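Local coordinates for protein 3,4-dihydroxy-2-butanone 4-phosphate synthase (Candida albicans, PDB 1TKS) that converts D-ribulose 5-phosphate into formate and 3,4-dihydroxy-2-butanone 4-phosphate, the four-carbon unit used in riboflavin biosynthesis, at residues C59-E64 with E147-L152; T85-T90 with H128-R133; I89-A94 with Q121-P126. All blocks are in the same frame, centred on the assembly; numbering follows the deposited sequence.

Overall arrangement
Following the chain from the N terminus, the first strand to take part is 59-63, which meets helix 145-155 in contact 1 and so closes the widest loop, 82 residues between its segments. Both other contacts fall within that loop. Contacts 2 and 3 start from the same piece of chain and share Ile-89 and Thr-90: 85-90 runs along strand 129-134, while 89-94 pairs with 121-126 in a two-stranded sheet, so the loop of contact 3 lies inside that of contact 2. Strands 59-63 and 129-134 are parallel neighbours, joining contacts 1 and 2; His-128 N to Asp-92 OD2 and Cys-91 N to Ile-129 O join contacts 2 and 3.

Contact 1 (C59-E64 with E147-L152)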
loop_
_atom_site.group_PDB
_atom_site.type_symbol
_atom_site.label_atom_id
_atom_site.label_comp_id
_atom_site.label_asym_id
_atom_site.label_seq_id
_atom_site.Cartn_x
_atom_site.Cartn_y
_atom_site.Cartn_z
ATOM N N CYS B 59 0.882 4.089 6.096
ATOM C CA CYS B 59 1.795 5.193 6.361
ATOM C C CYS B 59 2.126 5.352 7.837
ATOM O O CYS B 59 1.338 4.987 8.711
ATOM C CB CYS B 59 1.192 6.490 5.818
ATOM S SG CYS B 59 0.916 6.478 4.024
ATOM N N VAL B 60 3.303 5.907 8.105
ATOM C CA VAL B 60 3.747 6.109 9.470
ATOM C C VAL B 60 4.104 7.568 9.735
ATOM O O VAL B 60 5.216 8.013 9.452
ATOM C CB VAL B 60 4.960 5.205 9.799
ATOM C CG1 VAL B 60 5.473 5.503 11.200
ATOM C CG2 VAL B 60 4.554 3.736 9.692
ATOM N N PRO B 61 3.139 8.342 10.256
ATOM C CA PRO B 61 3.377 9.755 10.561
ATOM C C PRO B 61 4.467 9.891 11.623
ATOM O O PRO B 61 4.438 9.199 12.641
ATOM C CB PRO B 61 2.021 10.222 11.074
ATOM C CG PRO B 61 1.077 9.429 10.248
ATOM C CD PRO B 61 1.695 8.040 10.286
ATOM N N LEU B 62 5.424 10.777 11.365
ATOM C CA LEU B 62 6.527 11.050 12.280
ATOM C C LEU B 62 6.718 12.557 12.283
ATOM O O LEU B 62 6.315 13.234 11.339
ATOM C CB LEU B 62 7.822 10.402 11.779
ATOM C CG LEU B 62 7.837 8.889 11.588
ATOM C CD1 LEU B 62 9.102 8.485 10.847
ATOM C CD2 LEU B 62 7.752 8.203 12.940
ATOM N N SER B 63 7.320 13.100 13.333
ATOM C CA SER B 63 7.551 14.534 13.344
ATOM C C SER B 63 8.702 14.799 12.379
ATOM O O SER B 63 9.515 13.910 12.112
ATOM C CB SER B 63 7.932 15.013 14.745
ATOM O OG SER B 63 9.149 14.414 15.162
ATOM N N GLU B 64 8.766 16.011 11.838
ATOM C CA GLU B 64 9.852 16.362 10.928
ATOM C C GLU B 64 11.193 16.163 11.630
ATOM O O GLU B 64 12.158 15.695 11.023
ATOM C CB GLU B 64 9.713 17.818 10.469
ATOM C CG GLU B 64 8.758 17.995 9.291
ATOM C CD GLU B 64 8.521 19.452 8.920
ATOM O OE1 GLU B 64 9.411 20.290 9.172
ATOM O OE2 GLU B 64 7.449 19.757 8.358
ATOM N N GLU B 147 -0.656 14.971 10.957
ATOM C CA GLU B 147 -0.489 15.746 12.178
ATOM C C GLU B 147 -1.346 15.155 13.293
ATOM O O GLU B 147 -0.931 15.130 14.451
ATOM C CB GLU B 147 -0.889 17.207 11.953
ATOM C CG GLU B 147 0.119 18.053 11.172
ATOM C CD GLU B 147 0.264 17.615 9.718
ATOM O OE1 GLU B 147 -0.766 17.271 9.098
ATOM O OE2 GLU B 147 1.395 17.645 9.199
ATOM N N ALA B 148 -2.538 14.675 12.950
ATOM C CA ALA B 148 -3.417 14.098 13.956
ATOM C C ALA B 148 -2.779 12.889 14.632
ATOM O O ALA B 148 -2.831 12.756 15.859
ATOM C CB ALA B 148 -4.745 13.706 13.329
ATOM N N ALA B 149 -2.171 12.012 13.838
ATOM C CA ALA B 149 -1.523 10.817 14.383
ATOM C C ALA B 149 -0.415 11.180 15.369
ATOM O O ALA B 149 -0.361 10.646 16.474
ATOM C CB ALA B 149 -0.955 9.955 13.246
ATOM N N VAL B 150 0.474 12.090 14.975
ATOM C CA VAL B 150 1.556 12.489 15.863
ATOM C C VAL B 150 1.001 13.236 17.082
ATOM O O VAL B 150 1.548 13.135 18.178
ATOM C CB VAL B 150 2.591 13.363 15.113
ATOM C CG1 VAL B 150 3.712 13.796 16.057
ATOM C CG2 VAL B 150 3.166 12.574 13.939
ATOM N N GLN B 151 -0.094 13.967 16.893
ATOM C CA GLN B 151 -0.714 14.703 17.993
ATOM C C GLN B 151 -1.289 13.724 19.020
ATOM O O GLN B 151 -1.145 13.928 20.226
ATOM C CB GLN B 151 -1.840 15.595 17.466
ATOM C CG GLN B 151 -2.364 16.612 18.477
ATOM C CD GLN B 151 -1.618 17.928 18.409
ATOM O OE1 GLN B 151 -0.808 18.255 19.280
ATOM N NE2 GLN B 151 -1.888 18.691 17.361
ATOM N N LEU B 152 -1.953 12.675 18.537
ATOM C CA LEU B 152 -2.533 11.678 19.423
ATOM C C LEU B 152 -1.443 11.004 20.242
ATOM O O LEU B 152 -1.562 10.874 21.459
ATOM C CB LEU B 152 -3.315 10.632 18.622
ATOM C CG LEU B 152 -4.684 11.113 18.131
ATOM C CD1 LEU B 152 -5.222 10.173 17.063
ATOM C CD2 LEU B 152 -5.649 11.191 19.311
#
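Pro-61 of strand 59-63 lies against Ala-149 and Val-150 of the helix, and the contact between 59-64 and 147-152 is apolar packing of a helix on a strand, with no hydrogen bond crossing it. The pyrrolidine ring presents its CB and CG to the small methyl of Ala-149, with Pro-61 CG 3.7 Å from Ala-149 CB. A residue as short as alanine suits this place because the rigid ring already fills the space up to the helix, whose segment axis passes 7.3 Å from that of the strand at an angle of 65°.

Val-150 works through one branch. With CG1 anti to the backbone N (chi1 179°), its CG2 is left to reach the strand, 3.9 Å from Pro-61 CB. The same methyl also lies over the strand backbone, 3.8 Å from Pro-61 C and 3.9 Å from Leu-62 N.

Polar groups at the margins bond elsewhere: Ser-63 is the N-cap of the next helix, its OG accepting from Arg-66 N, and Glu-147 OE1 forms a salt bridge with Arg-142. Arg-142 probably binds D-ribulose 5-phosphate, as does Thr-146, close to Pro-61. Strand 59-63 thus has helix 145-155 packed on its Pro-61 face, while Val-60 and Leu-62 lean on Leu-113 of helix 103-114 and strand 129-134 runs parallel alongside.

Contact 2 (T85-T90 with H128-R133)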
loop_
_atom_site.group_PDB
_atom_site.type_symbol
_atom_site.label_atom_id
_atom_site.label_comp_id
_atom_site.label_asym_id
_atom_site.label_seq_id
_atom_site.Cartn_x
_atom_site.Cartn_y
_atom_site.Cartn_z
ATOM N N THR B 85 0.356 13.788 0.673
ATOM C CA THR B 85 1.730 13.965 0.204
ATOM C C THR B 85 2.718 14.103 1.365
ATOM O O THR B 85 2.558 13.455 2.399
ATOM C CB THR B 85 1.846 15.186 -0.750
ATOM O OG1 THR B 85 3.178 15.264 -1.276
ATOM C CG2 THR B 85 1.513 16.476 -0.024
ATOM N N ALA B 86 3.736 14.939 1.200
ATOM C CA ALA B 86 4.739 15.127 2.245
ATOM C C ALA B 86 5.354 13.781 2.639
ATOM O O ALA B 86 5.779 13.582 3.780
ATOM C CB ALA B 86 4.111 15.795 3.464
ATOM N N TYR B 87 5.386 12.857 1.684
ATOM C CA TYR B 87 5.959 11.535 1.911
ATOM C C TYR B 87 7.475 11.626 1.965
ATOM O O TYR B 87 8.068 12.553 1.415
ATOM C CB TYR B 87 5.617 10.582 0.764
ATOM C CG TYR B 87 4.154 10.295 0.561
ATOM C CD1 TYR B 87 3.377 11.094 -0.277
ATOM C CD2 TYR B 87 3.552 9.204 1.181
ATOM C CE1 TYR B 87 2.034 10.809 -0.497
ATOM C CE2 TYR B 87 2.213 8.910 0.973
ATOM C CZ TYR B 87 1.460 9.712 0.133
ATOM O OH TYR B 87 0.137 9.418 -0.087
ATOM N N THR B 88 8.098 10.653 2.620
ATOM C CA THR B 88 9.554 10.590 2.683
ATOM C C THR B 88 9.885 9.336 1.888
ATOM O O THR B 88 8.979 8.618 1.453
ATOM C CB THR B 88 10.092 10.381 4.121
ATOM O OG1 THR B 88 9.878 9.023 4.530
ATOM C CG2 THR B 88 9.395 11.309 5.089
ATOM N N ILE B 89 11.169 9.076 1.681
ATOM C CA ILE B 89 11.579 7.874 0.970
ATOM C C ILE B 89 11.065 6.716 1.823
ATOM O O ILE B 89 11.063 6.800 3.048
ATOM C CB ILE B 89 13.109 7.800 0.864
ATOM C CG1 ILE B 89 13.638 9.108 0.281
ATOM C CG2 ILE B 89 13.524 6.614 0.003
ATOM C CD1 ILE B 89 15.141 9.259 0.374
ATOM N N THR B 90 10.609 5.647 1.185
ATOM C CA THR B 90 10.090 4.503 1.927
ATOM C C THR B 90 11.222 3.749 2.611
ATOM O O THR B 90 12.388 3.943 2.276
ATOM C CB THR B 90 9.333 3.545 1.005
ATOM O OG1 THR B 90 10.191 3.133 -0.064
ATOM C CG2 THR B 90 8.103 4.232 0.429
ATOM N N HIS B 128 9.004 -0.850 2.349
ATOM C CA HIS B 128 7.580 -1.128 2.212
ATOM C C HIS B 128 6.679 -0.313 3.138
ATOM O O HIS B 128 5.463 -0.505 3.157
ATOM C CB HIS B 128 7.349 -2.623 2.417
ATOM C CG HIS B 128 8.008 -3.476 1.376
ATOM N ND1 HIS B 128 7.357 -3.894 0.236
ATOM C CD2 HIS B 128 9.266 -3.970 1.296
ATOM C CE1 HIS B 128 8.186 -4.611 -0.502
ATOM N NE2 HIS B 128 9.350 -4.673 0.117
ATOM N N ILE B 129 7.287 0.578 3.920
ATOM C CA ILE B 129 6.543 1.461 4.812
ATOM C C ILE B 129 6.717 2.885 4.294
ATOM O O ILE B 129 7.800 3.267 3.841
ATOM C CB ILE B 129 7.050 1.376 6.278
ATOM C CG1 ILE B 129 6.473 0.132 6.951
ATOM C CG2 ILE B 129 6.655 2.630 7.057
ATOM C CD1 ILE B 129 4.968 0.154 7.142
ATOM N N LEU B 130 5.637 3.657 4.358
ATOM C CA LEU B 130 5.626 5.038 3.897
ATOM C C LEU B 130 5.609 6.048 5.054
ATOM O O LEU B 130 4.540 6.422 5.542
ATOM C CB LEU B 130 4.396 5.269 3.001
ATOM C CG LEU B 130 4.308 4.476 1.686
ATOM C CD1 LEU B 130 2.936 3.810 1.570
ATOM C CD2 LEU B 130 4.549 5.406 0.497
ATOM N N PRO B 131 6.789 6.497 5.515
ATOM C CA PRO B 131 6.818 7.470 6.613
ATOM C C PRO B 131 6.262 8.802 6.111
ATOM O O PRO B 131 6.429 9.146 4.941
ATOM C CB PRO B 131 8.310 7.580 6.957
ATOM C CG PRO B 131 8.881 6.264 6.494
ATOM C CD PRO B 131 8.148 6.035 5.188
ATOM N N LEU B 132 5.600 9.543 6.997
ATOM C CA LEU B 132 5.032 10.844 6.647
ATOM C C LEU B 132 5.569 11.884 7.618
ATOM O O LEU B 132 5.695 11.610 8.809
ATOM C CB LEU B 132 3.507 10.813 6.739
ATOM C CG LEU B 132 2.789 9.757 5.904
ATOM C CD1 LEU B 132 1.288 10.006 5.961
ATOM C CD2 LEU B 132 3.281 9.808 4.470
ATOM N N ARG B 133 5.881 13.074 7.112
ATOM C CA ARG B 133 6.418 14.138 7.956
ATOM C C ARG B 133 5.361 15.115 8.461
ATOM O O ARG B 133 4.798 15.889 7.686
ATOM C CB ARG B 133 7.498 14.913 7.196
ATOM C CG ARG B 133 8.719 14.079 6.845
ATOM C CD ARG B 133 9.791 14.922 6.169
ATOM N NE ARG B 133 10.338 15.900 7.106
ATOM C CZ ARG B 133 11.376 16.691 6.853
ATOM N NH1 ARG B 133 11.994 16.629 5.682
ATOM N NH2 ARG B 133 11.797 17.541 7.778
HETATM O O HOH W 1 6.651 7.596 2.447
#
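Thr-88 N donates to Pro-131 O over 3.2 Å, the firmer of two backbone hydrogen bonds between 85-90 and 128-133; the donor is tilted 28° from the carbonyl plane. Arg-133 N reaches Ala-86 O at 3.4 Å, straight but weak. Between them Tyr-87 and Leu-132 form a single bridge. A water donates to Thr-88 O and, at 2.9 Å, to Pro-131 O, giving this buried carbonyl a second partner; proline suits the place, since it has no N-H needing one. Thr-88 OG1 donates to Ile-89 O from above the carbonyl plane.

That hydroxyl stands between the backbone N and carbonyl carbon (chi1 75°), where it also meets the proline ring, 3.2 Å from Pro-131 CB. The Thr-88 methyl presses on the aliphatic part of Arg-133, its CG2 3.3 Å from Arg-133 CG, the two side chains crossing at about a right angle.

Tyr-87 and Leu-132 lie side by side, Leu-132 CD2 3.4 Å from Tyr-87 CD2. Thr-90 and Leu-130 do likewise, Thr-90 CG2 against Leu-130 CD2. Thr-85 here, and Thr-146 beside Leu-132, probably bind D-ribulose 5-phosphate, so the contact borders the substrate site. Strand 129-134 therefore carries this loop along one edge and strand 59-63 along the other, with helix 103-114 against Ile-129 and Pro-126 of the second subunit packing on Tyr-87.

Contact 3 (I89-A94 with Q121-P126); sequences ITCDFA and QDFIKP
Phe-93 carries its ring carbon CG anti to the backbone N (chi1 -173°), whereas in Phe-123 CG is anti to the carbonyl carbon; these different turns bring the two rings together from neighbouring strands in a T-shaped pair. The edge of Phe-93 meets the face of Phe-123 with the planes at 68°, and Phe-93 CD1 sits towards the rim of that face. The two residues are a non-hydrogen-bonded pair, so both rings lie on the same face of the ribbon, where one can turn its edge to the other. The Cys-91 sulfur approaches the same Phe-123 ring obliquely, SG 4.1 Å from Phe-123 CD2, while Asp-122 CB lies 3.6 Å from Phe-93 CE1.

Asp-92 and Ile-124 form the hydrogen-bonded pair. Ile-124 N gives an almost straight bond of 2.7 Å to Asp-92 O, and Asp-92 N returns one to Ile-124 O at 2.9 Å. Ala-94 N then donates to Asp-122 O over 3.0 Å, in the carbonyl plane, and its small methyl leaves room for Ile-124 to lie against it. The Asp-92 carboxylate accepts from His-128 N, just past the corner after the second strand.

Past the pair, Pro-126, joined by a cis peptide, sets its CB 3.3 Å from Thr-90 OG1, which is hydrogen-bonded to Gly-127 N, and packs on Tyr-87 of the second subunit. Two short antiparallel strands joined through helix 103-114 make a small beta ribbon, away from the probable substrate and metal sites, that reaches the dimer interface.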
loop_
_atom_site.group_PDB
_atom_site.type_symbol
_atom_site.label_atom_id
_atom_site.label_comp_id
_atom_site.label_asym_id
_atom_site.label_seq_id
_atom_site.Cartn_x
_atom_site.Cartn_y
_atom_site.Cartn_z
ATOM N N ILE B 89 11.169 9.076 1.681
ATOM C CA ILE B 89 11.579 7.874 0.970
ATOM C C ILE B 89 11.065 6.716 1.823
ATOM O O ILE B 89 11.063 6.800 3.048
ATOM C CB ILE B 89 13.109 7.800 0.864
ATOM C CG1 ILE B 89 13.638 9.108 0.281
ATOM C CG2 ILE B 89 13.524 6.614 0.003
ATOM C CD1 ILE B 89 15.141 9.259 0.374
ATOM N N THR B 90 10.609 5.647 1.185
ATOM C CA THR B 90 10.090 4.503 1.927
ATOM C C THR B 90 11.222 3.749 2.611
ATOM O O THR B 90 12.388 3.943 2.276
ATOM C CB THR B 90 9.333 3.545 1.005
ATOM O OG1 THR B 90 10.191 3.133 -0.064
ATOM C CG2 THR B 90 8.103 4.232 0.429
ATOM N N CYS B 91 10.880 2.873 3.552
ATOM C CA CYS B 91 11.899 2.131 4.277
ATOM C C CYS B 91 11.398 0.847 4.936
ATOM O O CYS B 91 10.194 0.645 5.124
ATOM C CB CYS B 91 12.504 3.024 5.364
ATOM S SG CYS B 91 11.331 3.399 6.709
ATOM N N ASP B 92 12.358 -0.011 5.270
ATOM C CA ASP B 92 12.140 -1.286 5.953
ATOM C C ASP B 92 13.207 -1.365 7.040
ATOM O O ASP B 92 14.356 -0.982 6.813
ATOM C CB ASP B 92 12.378 -2.475 5.017
ATOM C CG ASP B 92 11.234 -2.720 4.057
ATOM O OD1 ASP B 92 11.507 -3.285 2.982
ATOM O OD2 ASP B 92 10.084 -2.369 4.379
ATOM N N PHE B 93 12.837 -1.856 8.214
ATOM C CA PHE B 93 13.813 -2.023 9.284
ATOM C C PHE B 93 14.598 -3.249 8.829
ATOM O O PHE B 93 14.010 -4.290 8.533
ATOM C CB PHE B 93 13.116 -2.317 10.609
ATOM C CG PHE B 93 14.038 -2.325 11.792
ATOM C CD1 PHE B 93 14.698 -1.165 12.182
ATOM C CD2 PHE B 93 14.229 -3.487 12.533
ATOM C CE1 PHE B 93 15.530 -1.157 13.299
ATOM C CE2 PHE B 93 15.062 -3.492 13.655
ATOM C CZ PHE B 93 15.712 -2.322 14.036
ATOM N N ALA B 94 15.918 -3.126 8.770
ATOM C CA ALA B 94 16.777 -4.210 8.305
ATOM C C ALA B 94 16.725 -5.509 9.104
ATOM O O ALA B 94 16.302 -6.544 8.590
ATOM C CB ALA B 94 18.216 -3.721 8.223
ATOM N N GLN B 121 21.101 4.096 10.050
ATOM C CA GLN B 121 21.645 2.904 9.402
ATOM C C GLN B 121 20.880 1.612 9.684
ATOM O O GLN B 121 21.179 0.573 9.100
ATOM C CB GLN B 121 23.124 2.717 9.774
ATOM C CG GLN B 121 23.414 2.447 11.252
ATOM C CD GLN B 121 23.559 3.713 12.090
ATOM O OE1 GLN B 121 23.969 3.654 13.251
ATOM N NE2 GLN B 121 23.224 4.859 11.506
ATOM N N ASP B 122 19.889 1.683 10.568
ATOM C CA ASP B 122 19.091 0.514 10.912
ATOM C C ASP B 122 18.028 0.241 9.851
ATOM O O ASP B 122 17.396 -0.815 9.859
ATOM C CB ASP B 122 18.399 0.719 12.263
ATOM C CG ASP B 122 19.380 0.837 13.420
ATOM O OD1 ASP B 122 18.935 1.213 14.523
ATOM O OD2 ASP B 122 20.584 0.555 13.227
ATOM N N PHE B 123 17.830 1.187 8.936
ATOM C CA PHE B 123 16.810 1.019 7.904
ATOM C C PHE B 123 17.327 0.897 6.480
ATOM O O PHE B 123 18.369 1.453 6.118
ATOM C CB PHE B 123 15.798 2.168 7.963
ATOM C CG PHE B 123 15.128 2.319 9.301
ATOM C CD1 PHE B 123 15.768 2.988 10.342
ATOM C CD2 PHE B 123 13.867 1.778 9.528
ATOM C CE1 PHE B 123 15.160 3.115 11.591
ATOM C CE2 PHE B 123 13.252 1.900 10.772
ATOM C CZ PHE B 123 13.899 2.570 11.808
ATOM N N ILE B 124 16.577 0.145 5.681
ATOM C CA ILE B 124 16.879 -0.061 4.273
ATOM C C ILE B 124 15.913 0.815 3.495
ATOM O O ILE B 124 14.716 0.853 3.791
ATOM C CB ILE B 124 16.656 -1.529 3.850
ATOM C CG1 ILE B 124 17.584 -2.449 4.644
ATOM C CG2 ILE B 124 16.915 -1.689 2.356
ATOM C CD1 ILE B 124 17.268 -3.918 4.485
ATOM N N LYS B 125 16.445 1.525 2.508
ATOM C CA LYS B 125 15.655 2.418 1.671
ATOM C C LYS B 125 15.992 2.136 0.207
ATOM O O LYS B 125 17.161 2.000 -0.151
ATOM C CB LYS B 125 15.987 3.872 2.023
ATOM C CG LYS B 125 15.640 4.233 3.467
ATOM C CD LYS B 125 16.216 5.576 3.888
ATOM C CE LYS B 125 17.736 5.549 3.941
ATOM N NZ LYS B 125 18.278 6.784 4.572
ATOM N N PRO B 126 14.968 2.015 -0.654
ATOM C CA PRO B 126 13.540 2.119 -0.329
ATOM C C PRO B 126 13.029 0.912 0.448
ATOM O O PRO B 126 13.759 -0.062 0.663
ATOM C CB PRO B 126 12.884 2.248 -1.702
ATOM C CG PRO B 126 13.787 1.444 -2.573
ATOM C CD PRO B 126 15.158 1.881 -2.109
#